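Local structure of surface layer protein (Geobacillus stearothermophilus, 2RA1) at residues A112-K117 against D208-E213; T265-E270 against T300-T305; E342-D347 against N383-K388. The protein builds the crystalline surface layer that coats the bacterial cell, its N-terminal part probably anchoring that layer to cell-wall sugar polymers. One frame throughout, in Å; residues are numbered along the deposited sequence.

Interaction 1 of 3, residues A112-K117 against D208-E213; sequences AAVDAK and DAFKAE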
ATOM      1  N   ALA A 112       4.450 -10.251 -22.507  1.00 33.83           N
ATOM      2  CA  ALA A 112       3.919 -11.599 -22.719  1.00 35.34           C
ATOM      3  C   ALA A 112       3.597 -12.262 -21.389  1.00 37.44           C
ATOM      4  O   ALA A 112       2.604 -12.979 -21.281  1.00 41.46           O
ATOM      5  CB  ALA A 112       4.866 -12.467 -23.533  1.00 22.93           C
ATOM      6  N   ALA A 113       4.424 -12.009 -20.377  1.00 33.30           N
ATOM      7  CA  ALA A 113       4.184 -12.598 -19.064  1.00 30.99           C
ATOM      8  C   ALA A 113       2.944 -12.018 -18.382  1.00 31.08           C
ATOM      9  O   ALA A 113       2.280 -12.716 -17.622  1.00 35.66           O
ATOM     10  CB  ALA A 113       5.401 -12.459 -18.164  1.00 25.69           C
ATOM     11  N   VAL A 114       2.628 -10.753 -18.634  1.00 26.56           N
ATOM     12  CA  VAL A 114       1.432 -10.194 -18.022  1.00 29.49           C
ATOM     13  C   VAL A 114       0.211 -10.563 -18.856  1.00 30.40           C
ATOM     14  O   VAL A 114      -0.879 -10.725 -18.334  1.00 36.44           O
ATOM     15  CB  VAL A 114       1.529  -8.657 -17.751  1.00 34.94           C
ATOM     16  CG1 VAL A 114       3.006  -8.211 -17.597  1.00 21.92           C
ATOM     17  CG2 VAL A 114       0.815  -7.849 -18.815  1.00 29.38           C
ATOM     18  N   ASP A 115       0.407 -10.723 -20.156  1.00 39.94           N
ATOM     19  CA  ASP A 115      -0.680 -11.156 -21.023  1.00 41.85           C
ATOM     20  C   ASP A 115      -1.047 -12.594 -20.700  1.00 42.15           C
ATOM     21  O   ASP A 115      -2.218 -12.944 -20.694  1.00 40.59           O
ATOM     22  CB  ASP A 115      -0.333 -10.960 -22.503  1.00 31.27           C
ATOM     23  CG  ASP A 115      -0.422  -9.494 -22.928  1.00 37.94           C
ATOM     24  OD1 ASP A 115      -0.018  -9.165 -24.053  1.00 39.79           O
ATOM     25  OD2 ASP A 115      -0.890  -8.655 -22.130  1.00 45.18           O
ATOM     26  N   ALA A 116      -0.050 -13.410 -20.382  1.00 34.70           N
ATOM     27  CA  ALA A 116      -0.313 -14.786 -19.987  1.00 32.38           C
ATOM     28  C   ALA A 116      -0.558 -14.926 -18.489  1.00 38.13           C
ATOM     29  O   ALA A 116      -0.604 -16.037 -17.961  1.00 42.12           O
ATOM     30  CB  ALA A 116       0.836 -15.694 -20.428  1.00 27.55           C
ATOM     31  N   LYS A 117      -0.694 -13.802 -17.794  1.00 46.37           N
ATOM     32  CA  LYS A 117      -0.873 -13.802 -16.332  1.00 46.88           C
ATOM     33  C   LYS A 117       0.088 -14.733 -15.577  1.00 45.01           C
ATOM     34  O   LYS A 117      -0.325 -15.452 -14.665  1.00 51.00           O
ATOM     35  CB  LYS A 117      -2.333 -14.124 -15.961  1.00 43.34           C
ATOM     36  CG  LYS A 117      -3.333 -13.184 -16.621  1.00 48.12           C
ATOM     37  CD  LYS A 117      -4.736 -13.296 -16.020  1.00 60.86           C
ATOM     38  CE  LYS A 117      -5.554 -12.034 -16.296  1.00 65.36           C
ATOM     39  NZ  LYS A 117      -5.274 -11.506 -17.675  1.00 68.95           N
ATOM     40  N   ASP A 208      -4.387  -5.144 -13.500  1.00 41.76           N
ATOM     41  CA  ASP A 208      -5.274  -6.251 -13.817  1.00 37.59           C
ATOM     42  C   ASP A 208      -4.564  -7.568 -14.077  1.00 33.56           C
ATOM     43  O   ASP A 208      -5.126  -8.632 -13.871  1.00 40.42           O
ATOM     44  CB  ASP A 208      -6.138  -5.880 -15.010  1.00 42.55           C
ATOM     45  CG  ASP A 208      -7.308  -5.002 -14.615  1.00 59.46           C
ATOM     46  OD1 ASP A 208      -7.727  -5.083 -13.447  1.00 60.07           O
ATOM     47  OD2 ASP A 208      -7.812  -4.238 -15.464  1.00 72.24           O
ATOM     48  N   ALA A 209      -3.321  -7.493 -14.518  1.00 38.28           N
ATOM     49  CA  ALA A 209      -2.589  -8.674 -14.964  1.00 40.77           C
ATOM     50  C   ALA A 209      -2.627  -9.868 -13.999  1.00 43.10           C
ATOM     51  O   ALA A 209      -2.766 -11.015 -14.430  1.00 45.51           O
ATOM     52  CB  ALA A 209      -1.154  -8.291 -15.291  1.00 44.40           C
ATOM     53  N   PHE A 210      -2.496  -9.604 -12.702  1.00 37.54           N
ATOM     54  CA  PHE A 210      -2.395 -10.684 -11.723  1.00 38.29           C
ATOM     55  C   PHE A 210      -3.266 -10.402 -10.498  1.00 34.28           C
ATOM     56  O   PHE A 210      -3.008 -10.925  -9.418  1.00 34.43           O
ATOM     57  CB  PHE A 210      -0.945 -10.861 -11.240  1.00 34.25           C
ATOM     58  CG  PHE A 210       0.095 -10.734 -12.320  1.00 35.19           C
ATOM     59  CD1 PHE A 210       0.790  -9.547 -12.494  1.00 33.27           C
ATOM     60  CD2 PHE A 210       0.394 -11.811 -13.147  1.00 39.46           C
ATOM     61  CE1 PHE A 210       1.754  -9.419 -13.486  1.00 33.07           C
ATOM     62  CE2 PHE A 210       1.354 -11.695 -14.143  1.00 38.05           C
ATOM     63  CZ  PHE A 210       2.036 -10.500 -14.320  1.00 33.80           C
ATOM     64  N   LYS A 211      -4.284  -9.567 -10.666  1.00 32.27           N
ATOM     65  CA  LYS A 211      -5.055  -9.047  -9.541  1.00 38.66           C
ATOM     66  C   LYS A 211      -5.650 -10.113  -8.629  1.00 40.63           C
ATOM     67  O   LYS A 211      -5.497 -10.048  -7.401  1.00 38.62           O
ATOM     68  CB  LYS A 211      -6.174  -8.153 -10.049  1.00 39.49           C
ATOM     69  CG  LYS A 211      -6.967  -7.528  -8.943  1.00 42.88           C
ATOM     70  CD  LYS A 211      -7.961  -6.533  -9.498  1.00 53.30           C
ATOM     71  CE  LYS A 211      -7.258  -5.322 -10.093  1.00 62.29           C
ATOM     72  NZ  LYS A 211      -8.250  -4.252 -10.408  1.00 69.08           N
ATOM     73  N   ALA A 212      -6.333 -11.088  -9.223  1.00 39.77           N
ATOM     74  CA  ALA A 212      -6.941 -12.144  -8.423  1.00 41.81           C
ATOM     75  C   ALA A 212      -5.868 -12.907  -7.668  1.00 47.67           C
ATOM     76  O   ALA A 212      -6.005 -13.148  -6.465  1.00 44.98           O
ATOM     77  CB  ALA A 212      -7.801 -13.093  -9.278  1.00 31.46           C
ATOM     78  N   GLU A 213      -4.786 -13.271  -8.352  1.00 46.01           N
ATOM     79  CA  GLU A 213      -3.767 -14.070  -7.685  1.00 38.83           C
ATOM     80  C   GLU A 213      -3.154 -13.286  -6.537  1.00 43.22           C
ATOM     81  O   GLU A 213      -2.931 -13.817  -5.445  1.00 48.51           O
ATOM     82  CB  GLU A 213      -2.688 -14.520  -8.651  1.00 35.49           C
ATOM     83  CG  GLU A 213      -1.471 -15.091  -7.927  1.00 34.52           C
ATOM     84  CD  GLU A 213      -0.518 -15.811  -8.864  1.00 42.63           C
ATOM     85  OE1 GLU A 213      -0.666 -15.641 -10.093  1.00 39.70           O
ATOM     86  OE2 GLU A 213       0.361 -16.553  -8.371  1.00 46.17           O
TER
HETATM   87  O   HOH W   1       0.904 -16.753 -12.095  1.00 30.71           O
HETATM   88  O   HOH W   2      -1.880 -14.243 -11.779  1.00 37.30           O
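The backbone O of Lys117 and OE1 of Glu213 are joined by water beside the Phe210 ring. One water donates to both, lying 3.1 Å from Lys117 O and 2.8 Å from Glu213 OE1; a second also donates to Glu213 OE1 and sits in plane at the ring edge, its bond to Lys117 O weak. Lys117 is the C-prime residue of the Schellman motif that ends the helix, its positive phi turning the chain away, and Lys117 N bonds to Val114 O. Its methylenes run alongside Ala209 O, CG coming within 3.1 Å. The rest of the contact is mostly apolar. Val114 CB meets Ala209 CB at 3.7 Å and Phe210 CZ at 3.9 Å, the valine and phenylalanine side chains crossing at about a right angle. Ala209 CB lies against one ring face, offset toward the rim; a methyl is small enough to sit 3.5 Å above the plane. Phe210, at an N-cap position, has CG anti to the carbonyl carbon (chi1 -40°), which sends the ring across to Val114 and Lys117, its edge to Ala113 O. The contact joins the end of helix 89-115 to the start of helix 211-228, while helix 119-135 packs Leu119 and Ala122 against Phe210.

Interaction 2 of 3, residues T265-E270 against T300-T305; sequences TLKGTE and TYTVVT
One face of the Tyr301 ring carries the CD1 methyl of Leu266, 4.2 Å above the plane and displaced toward the rim. Leu266 CA lies 3.8 Å from the ring atom CD2, and Thr265 O comes near obliquely, at neither face nor edge. A branched aliphatic and a large aromatic suit this non-hydrogen-bonded antiparallel pair, whose side chains share one face of the sheet; with CG anti to the backbone N (chi1 178°) the leucine carries CD1 over the ring. The phenol OH bonds to Val296 N, which holds the far end of the ring. In the hydrogen-bonded pair next door, Thr265 N reaches Thr302 O at 3.0 Å, and Thr302 N returns to Thr265 O at 2.8 Å in the carbonyl plane. Thr265 O also takes a CA-H...O contact from Tyr301 CA. A water spans Thr265 OG1 and Thr302 O. Lys267 N extends the ladder to Thr300 O at 3.1 Å, just as the chain enters a type II turn from Leu266 to Thr269; Gly268, at its third position, takes positive phi easily. Leu266 O accepts both Thr269 N and Thr269 OG1, fastening the turn. The extended Lys267 chain runs beside Thr300, CD being 4.0 Å from CG2, and its ammonium forms a salt bridge with Glu322. The contact lies at the end of strand 262-266 in the Ig-like domain, where strand 300-305 is flanked on its other side by strand 319-324 and Leu273 of strand 272-280 touches Tyr301.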
ATOM      1  N   THR A 265     -15.180  -8.822  41.154  1.00 39.61           N
ATOM      2  CA  THR A 265     -14.953  -8.490  42.549  1.00 29.09           C
ATOM      3  C   THR A 265     -14.870  -6.983  42.728  1.00 25.68           C
ATOM      4  O   THR A 265     -14.200  -6.286  41.958  1.00 28.46           O
ATOM      5  CB  THR A 265     -13.648  -9.119  43.064  1.00 33.65           C
ATOM      6  OG1 THR A 265     -13.665 -10.534  42.825  1.00 30.50           O
ATOM      7  CG2 THR A 265     -13.488  -8.853  44.557  1.00 33.62           C
ATOM      8  N   LEU A 266     -15.588  -6.479  43.726  1.00 25.81           N
ATOM      9  CA  LEU A 266     -15.358  -5.137  44.238  1.00 35.29           C
ATOM     10  C   LEU A 266     -13.900  -5.077  44.649  1.00 34.78           C
ATOM     11  O   LEU A 266     -13.514  -5.704  45.623  1.00 42.68           O
ATOM     12  CB  LEU A 266     -16.253  -4.884  45.452  1.00 44.73           C
ATOM     13  CG  LEU A 266     -16.103  -3.536  46.158  1.00 49.19           C
ATOM     14  CD1 LEU A 266     -15.947  -2.394  45.165  1.00 48.03           C
ATOM     15  CD2 LEU A 266     -17.299  -3.298  47.071  1.00 44.46           C
ATOM     16  N   LYS A 267     -13.096  -4.340  43.894  1.00 39.32           N
ATOM     17  CA  LYS A 267     -11.646  -4.431  44.006  1.00 43.71           C
ATOM     18  C   LYS A 267     -11.114  -4.231  45.417  1.00 55.33           C
ATOM     19  O   LYS A 267     -11.542  -3.320  46.129  1.00 56.16           O
ATOM     20  CB  LYS A 267     -10.973  -3.437  43.069  1.00 41.37           C
ATOM     21  CG  LYS A 267      -9.501  -3.239  43.380  1.00 37.73           C
ATOM     22  CD  LYS A 267      -8.875  -2.268  42.399  1.00 41.65           C
ATOM     23  CE  LYS A 267      -7.398  -2.039  42.679  1.00 45.82           C
ATOM     24  NZ  LYS A 267      -6.680  -1.726  41.415  1.00 42.33           N
ATOM     25  N   GLY A 268     -10.180  -5.096  45.810  1.00 62.02           N
ATOM     26  CA  GLY A 268      -9.513  -4.980  47.096  1.00 63.37           C
ATOM     27  C   GLY A 268     -10.371  -5.385  48.281  1.00 61.66           C
ATOM     28  O   GLY A 268      -9.967  -5.255  49.433  1.00 67.39           O
ATOM     29  N   THR A 269     -11.567  -5.877  48.003  1.00 53.86           N
ATOM     30  CA  THR A 269     -12.422  -6.395  49.053  1.00 49.81           C
ATOM     31  C   THR A 269     -12.809  -7.825  48.695  1.00 55.43           C
ATOM     32  O   THR A 269     -12.273  -8.401  47.750  1.00 52.75           O
ATOM     33  CB  THR A 269     -13.667  -5.523  49.233  1.00 45.06           C
ATOM     34  OG1 THR A 269     -14.706  -5.982  48.365  1.00 47.64           O
ATOM     35  CG2 THR A 269     -13.330  -4.061  48.910  1.00 44.42           C
ATOM     36  N   GLU A 270     -13.724  -8.410  49.456  1.00 58.62           N
ATOM     37  CA  GLU A 270     -14.140  -9.780  49.184  1.00 58.41           C
ATOM     38  C   GLU A 270     -15.555  -9.820  48.616  1.00 50.30           C
ATOM     39  O   GLU A 270     -16.093 -10.886  48.347  1.00 40.97           O
ATOM     40  CB  GLU A 270     -14.029 -10.632  50.448  1.00 63.91           C
ATOM     41  CG  GLU A 270     -12.600 -11.005  50.791  1.00 73.31           C
ATOM     42  CD  GLU A 270     -12.351 -11.094  52.286  1.00 85.27           C
ATOM     43  OE1 GLU A 270     -11.190 -11.346  52.679  1.00 92.28           O
ATOM     44  OE2 GLU A 270     -13.307 -10.904  53.069  1.00 87.08           O
ATOM     45  N   THR A 300     -14.489   0.669  41.758  1.00 49.80           N
ATOM     46  CA  THR A 300     -13.688  -0.026  40.764  1.00 40.07           C
ATOM     47  C   THR A 300     -13.883  -1.532  40.949  1.00 35.70           C
ATOM     48  O   THR A 300     -14.005  -2.031  42.078  1.00 30.06           O
ATOM     49  CB  THR A 300     -12.200   0.386  40.878  1.00 44.15           C
ATOM     50  OG1 THR A 300     -12.071   1.788  40.586  1.00 44.05           O
ATOM     51  CG2 THR A 300     -11.341  -0.399  39.909  1.00 40.56           C
ATOM     52  N   TYR A 301     -13.947  -2.251  39.835  1.00 30.32           N
ATOM     53  CA  TYR A 301     -14.264  -3.670  39.879  1.00 31.27           C
ATOM     54  C   TYR A 301     -13.228  -4.418  39.107  1.00 36.50           C
ATOM     55  O   TYR A 301     -12.760  -3.954  38.071  1.00 39.31           O
ATOM     56  CB  TYR A 301     -15.670  -3.943  39.299  1.00 30.85           C
ATOM     57  CG  TYR A 301     -16.774  -3.479  40.223  1.00 34.07           C
ATOM     58  CD1 TYR A 301     -17.187  -2.149  40.230  1.00 36.70           C
ATOM     59  CD2 TYR A 301     -17.376  -4.356  41.117  1.00 36.58           C
ATOM     60  CE1 TYR A 301     -18.180  -1.710  41.091  1.00 32.47           C
ATOM     61  CE2 TYR A 301     -18.366  -3.923  41.986  1.00 32.88           C
ATOM     62  CZ  TYR A 301     -18.762  -2.602  41.968  1.00 32.79           C
ATOM     63  OH  TYR A 301     -19.744  -2.168  42.836  1.00 37.89           O
ATOM     64  N   THR A 302     -12.843  -5.577  39.617  1.00 42.48           N
ATOM     65  CA  THR A 302     -11.901  -6.399  38.874  1.00 41.19           C
ATOM     66  C   THR A 302     -12.577  -7.654  38.258  1.00 36.06           C
ATOM     67  O   THR A 302     -13.257  -8.425  38.935  1.00 36.20           O
ATOM     68  CB  THR A 302     -10.569  -6.641  39.675  1.00 38.37           C
ATOM     69  OG1 THR A 302     -10.008  -7.907  39.337  1.00 41.72           O
ATOM     70  CG2 THR A 302     -10.810  -6.593  41.156  1.00 47.81           C
ATOM     71  N   VAL A 303     -12.398  -7.800  36.949  1.00 38.78           N
ATOM     72  CA  VAL A 303     -12.990  -8.867  36.159  1.00 36.05           C
ATOM     73  C   VAL A 303     -11.959  -9.912  35.752  1.00 38.37           C
ATOM     74  O   VAL A 303     -11.106  -9.673  34.899  1.00 45.88           O
ATOM     75  CB  VAL A 303     -13.591  -8.301  34.865  1.00 37.17           C
ATOM     76  CG1 VAL A 303     -14.251  -9.417  34.046  1.00 23.63           C
ATOM     77  CG2 VAL A 303     -14.566  -7.136  35.176  1.00 31.80           C
ATOM     78  N   VAL A 304     -12.056 -11.084  36.352  1.00 30.22           N
ATOM     79  CA  VAL A 304     -11.166 -12.176  36.028  1.00 26.20           C
ATOM     80  C   VAL A 304     -11.854 -13.170  35.071  1.00 29.65           C
ATOM     81  O   VAL A 304     -12.847 -13.811  35.428  1.00 24.71           O
ATOM     82  CB  VAL A 304     -10.670 -12.874  37.338  1.00 34.05           C
ATOM     83  CG1 VAL A 304      -9.963 -14.176  37.044  1.00 27.71           C
ATOM     84  CG2 VAL A 304      -9.755 -11.937  38.116  1.00 28.03           C
ATOM     85  N   THR A 305     -11.316 -13.276  33.858  1.00 28.55           N
ATOM     86  CA  THR A 305     -11.815 -14.193  32.835  1.00 28.14           C
ATOM     87  C   THR A 305     -10.935 -15.419  32.756  1.00 30.21           C
ATOM     88  O   THR A 305      -9.715 -15.321  32.717  1.00 43.89           O
ATOM     89  CB  THR A 305     -11.802 -13.547  31.420  1.00 40.84           C
ATOM     90  OG1 THR A 305     -10.681 -12.657  31.303  1.00 37.75           O
ATOM     91  CG2 THR A 305     -13.074 -12.774  31.159  1.00 24.57           C
TER
HETATM   92  O   HOH W   3     -12.597 -10.818  39.971  1.00 35.18           O

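Interaction 3 of 3, residues E342-D347 against N383-K388; sequences EDSAVD and NTTGKK
Glu342 lies along the type II beta turn that runs from Thr384 to Lys387, and its side chain can be followed across it. CB is 4.4 Å from Thr384 OG1. CG, anti to the backbone N (chi1 -166°), rests 3.5 Å from Thr385 CA and close to Thr384 O. The chain stays extended, bringing CD toward Gly386 N and OE2 into a nearly straight bond with that N, 2.8 Å long with an N-H...O angle of 169°. OE2 is met on its anti side, 15° out of the carboxylate plane; the two methylenes of a glutamate, kept extended, span the distance to the turn's central peptide N-H. Gly386 itself supplies the positive phi of the third turn position. Next along the chain, Asp343 and Thr384 form a two-bond ring: Asp343 N gives to Thr384 OG1 at 2.9 Å, and Thr384 N to Asp343 O at 2.8 Å. Thr384 OG1 in turn bonds to Pro341 O, so this buried hydroxyl both accepts and donates. Asp343 and Asn383 each make an Asx turn, OD1 taking the N of Ala345 and of Thr385 respectively. The CG2 methyl of Thr385 packs 3.4 Å from Ser344 N. The contact continues the pairing of strands 346-347 and 381-382 into the loops beyond, with Val410 of strand 406-410 touching Glu342 and Thr384. Within the loop, Lys387 NZ lies 3.0 Å from both Asn383 O and Thr385 O.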
ATOM      1  N   GLU A 342     -41.316  18.571  10.469  1.00 32.78           N
ATOM      2  CA  GLU A 342     -42.695  18.113  10.341  1.00 30.00           C
ATOM      3  C   GLU A 342     -42.673  16.640   9.958  1.00 31.67           C
ATOM      4  O   GLU A 342     -42.273  16.296   8.847  1.00 30.24           O
ATOM      5  CB  GLU A 342     -43.447  18.905   9.262  1.00 30.81           C
ATOM      6  CG  GLU A 342     -44.992  18.730   9.297  1.00 47.41           C
ATOM      7  CD  GLU A 342     -45.710  19.253   8.035  1.00 46.06           C
ATOM      8  OE1 GLU A 342     -45.038  19.773   7.118  1.00 43.88           O
ATOM      9  OE2 GLU A 342     -46.953  19.138   7.959  1.00 47.32           O
ATOM     10  N   ASP A 343     -43.082  15.774  10.880  1.00 29.52           N
ATOM     11  CA  ASP A 343     -43.060  14.336  10.634  1.00 37.48           C
ATOM     12  C   ASP A 343     -44.098  13.674  11.528  1.00 37.61           C
ATOM     13  O   ASP A 343     -44.434  14.205  12.581  1.00 38.15           O
ATOM     14  CB  ASP A 343     -41.663  13.764  10.936  1.00 32.84           C
ATOM     15  CG  ASP A 343     -41.427  12.411  10.281  1.00 46.18           C
ATOM     16  OD1 ASP A 343     -41.604  11.355  10.954  1.00 33.55           O
ATOM     17  OD2 ASP A 343     -41.060  12.411   9.079  1.00 59.69           O
ATOM     18  N   SER A 344     -44.594  12.515  11.119  1.00 31.16           N
ATOM     19  CA  SER A 344     -45.612  11.830  11.903  1.00 39.18           C
ATOM     20  C   SER A 344     -45.041  11.094  13.125  1.00 36.25           C
ATOM     21  O   SER A 344     -45.793  10.641  13.983  1.00 35.10           O
ATOM     22  CB  SER A 344     -46.444  10.896  11.017  1.00 45.90           C
ATOM     23  OG  SER A 344     -45.724  10.523   9.859  1.00 58.61           O
ATOM     24  N   ALA A 345     -43.717  10.997  13.214  1.00 30.39           N
ATOM     25  CA  ALA A 345     -43.080  10.400  14.393  1.00 30.96           C
ATOM     26  C   ALA A 345     -41.664  10.944  14.614  1.00 36.03           C
ATOM     27  O   ALA A 345     -40.684  10.422  14.084  1.00 38.60           O
ATOM     28  CB  ALA A 345     -43.080   8.864  14.306  1.00 30.33           C
ATOM     29  N   VAL A 346     -41.584  12.006  15.406  1.00 31.10           N
ATOM     30  CA  VAL A 346     -40.334  12.680  15.735  1.00 20.94           C
ATOM     31  C   VAL A 346     -39.854  12.228  17.122  1.00 20.62           C
ATOM     32  O   VAL A 346     -40.541  12.432  18.114  1.00 23.51           O
ATOM     33  CB  VAL A 346     -40.559  14.215  15.732  1.00 27.89           C
ATOM     34  CG1 VAL A 346     -39.367  14.966  16.290  1.00 20.76           C
ATOM     35  CG2 VAL A 346     -40.928  14.703  14.329  1.00 20.66           C
ATOM     36  N   ASP A 347     -38.691  11.591  17.174  1.00 25.09           N
ATOM     37  CA  ASP A 347     -38.083  11.169  18.432  1.00 29.40           C
ATOM     38  C   ASP A 347     -37.476  12.371  19.164  1.00 32.16           C
ATOM     39  O   ASP A 347     -36.463  12.920  18.749  1.00 35.56           O
ATOM     40  CB  ASP A 347     -37.005  10.114  18.149  1.00 33.68           C
ATOM     41  CG  ASP A 347     -36.376   9.545  19.410  1.00 32.38           C
ATOM     42  OD1 ASP A 347     -36.584  10.104  20.488  1.00 32.72           O
ATOM     43  OD2 ASP A 347     -35.651   8.538  19.317  1.00 37.23           O
ATOM     44  N   ASN A 383     -46.122  13.392  16.804  1.00 31.63           N
ATOM     45  CA  ASN A 383     -46.541  13.651  15.439  1.00 28.37           C
ATOM     46  C   ASN A 383     -46.742  15.154  15.214  1.00 29.26           C
ATOM     47  O   ASN A 383     -47.656  15.754  15.768  1.00 32.95           O
ATOM     48  CB  ASN A 383     -47.849  12.900  15.189  1.00 33.34           C
ATOM     49  CG  ASN A 383     -48.298  12.965  13.743  1.00 35.10           C
ATOM     50  OD1 ASN A 383     -47.949  13.883  13.005  1.00 29.33           O
ATOM     51  ND2 ASN A 383     -49.066  11.973  13.330  1.00 36.42           N
ATOM     52  N   THR A 384     -45.885  15.763  14.405  1.00 26.23           N
ATOM     53  CA  THR A 384     -45.922  17.213  14.202  1.00 31.09           C
ATOM     54  C   THR A 384     -46.557  17.608  12.872  1.00 33.91           C
ATOM     55  O   THR A 384     -46.624  18.796  12.535  1.00 40.61           O
ATOM     56  CB  THR A 384     -44.499  17.850  14.269  1.00 26.57           C
ATOM     57  OG1 THR A 384     -43.656  17.238  13.286  1.00 29.56           O
ATOM     58  CG2 THR A 384     -43.878  17.644  15.640  1.00 27.88           C
ATOM     59  N   THR A 385     -47.015  16.612  12.120  1.00 33.76           N
ATOM     60  CA  THR A 385     -47.589  16.857  10.803  1.00 41.95           C
ATOM     61  C   THR A 385     -48.785  17.800  10.901  1.00 40.42           C
ATOM     62  O   THR A 385     -49.633  17.673  11.787  1.00 35.22           O
ATOM     63  CB  THR A 385     -47.997  15.546  10.073  1.00 40.87           C
ATOM     64  OG1 THR A 385     -48.893  14.806  10.897  1.00 49.43           O
ATOM     65  CG2 THR A 385     -46.785  14.679   9.771  1.00 31.86           C
ATOM     66  N   GLY A 386     -48.823  18.757   9.978  1.00 45.51           N
ATOM     67  CA  GLY A 386     -49.865  19.765   9.932  1.00 43.41           C
ATOM     68  C   GLY A 386     -49.864  20.720  11.111  1.00 49.42           C
ATOM     69  O   GLY A 386     -50.849  21.415  11.349  1.00 57.57           O
ATOM     70  N   LYS A 387     -48.770  20.754  11.864  1.00 45.67           N
ATOM     71  CA  LYS A 387     -48.660  21.697  12.969  1.00 34.70           C
ATOM     72  C   LYS A 387     -47.569  22.722  12.706  1.00 38.34           C
ATOM     73  O   LYS A 387     -46.569  22.430  12.055  1.00 38.56           O
ATOM     74  CB  LYS A 387     -48.440  20.963  14.297  1.00 35.92           C
ATOM     75  CG  LYS A 387     -49.714  20.306  14.836  1.00 37.85           C
ATOM     76  CD  LYS A 387     -49.426  19.196  15.827  1.00 53.57           C
ATOM     77  CE  LYS A 387     -50.457  18.066  15.727  1.00 66.18           C
ATOM     78  NZ  LYS A 387     -50.109  17.066  14.641  1.00 69.40           N
ATOM     79  N   LYS A 388     -47.775  23.934  13.203  1.00 36.83           N
ATOM     80  CA  LYS A 388     -46.772  24.974  13.064  1.00 36.61           C
ATOM     81  C   LYS A 388     -46.019  25.208  14.375  1.00 35.53           C
ATOM     82  O   LYS A 388     -44.927  25.793  14.379  1.00 39.50           O
ATOM     83  CB  LYS A 388     -47.405  26.249  12.512  1.00 41.99           C
ATOM     84  CG  LYS A 388     -47.479  26.238  10.983  1.00 44.80           C
ATOM     85  CD  LYS A 388     -46.127  26.645  10.391  1.00 52.06           C
ATOM     86  CE  LYS A 388     -45.722  25.769   9.201  1.00 57.39           C
ATOM     87  NZ  LYS A 388     -46.496  26.063   7.988  1.00 51.60           N
TER

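In the fold
The three contacts follow one another along the chain and do not touch; their nearest atoms are about 30 to 42 Å apart, as suits an elongated molecule. Interactions 1 and 3 are partly buried, whereas interaction 2 is a surface contact. Interaction 1 belongs to the helical part and joins helices by apolar side chains, with water supplying its polar link. The other two lie in the beta-rich part. Interaction 2 pairs strands 262-266 and 300-305 through regular backbone bonds; interaction 3 joins the loops beside strands 346-347 and 381-382. Two of its three cross-bonds use a side-chain acceptor, so a carboxylate and a hydroxyl do work that backbone carbonyls do in interaction 2.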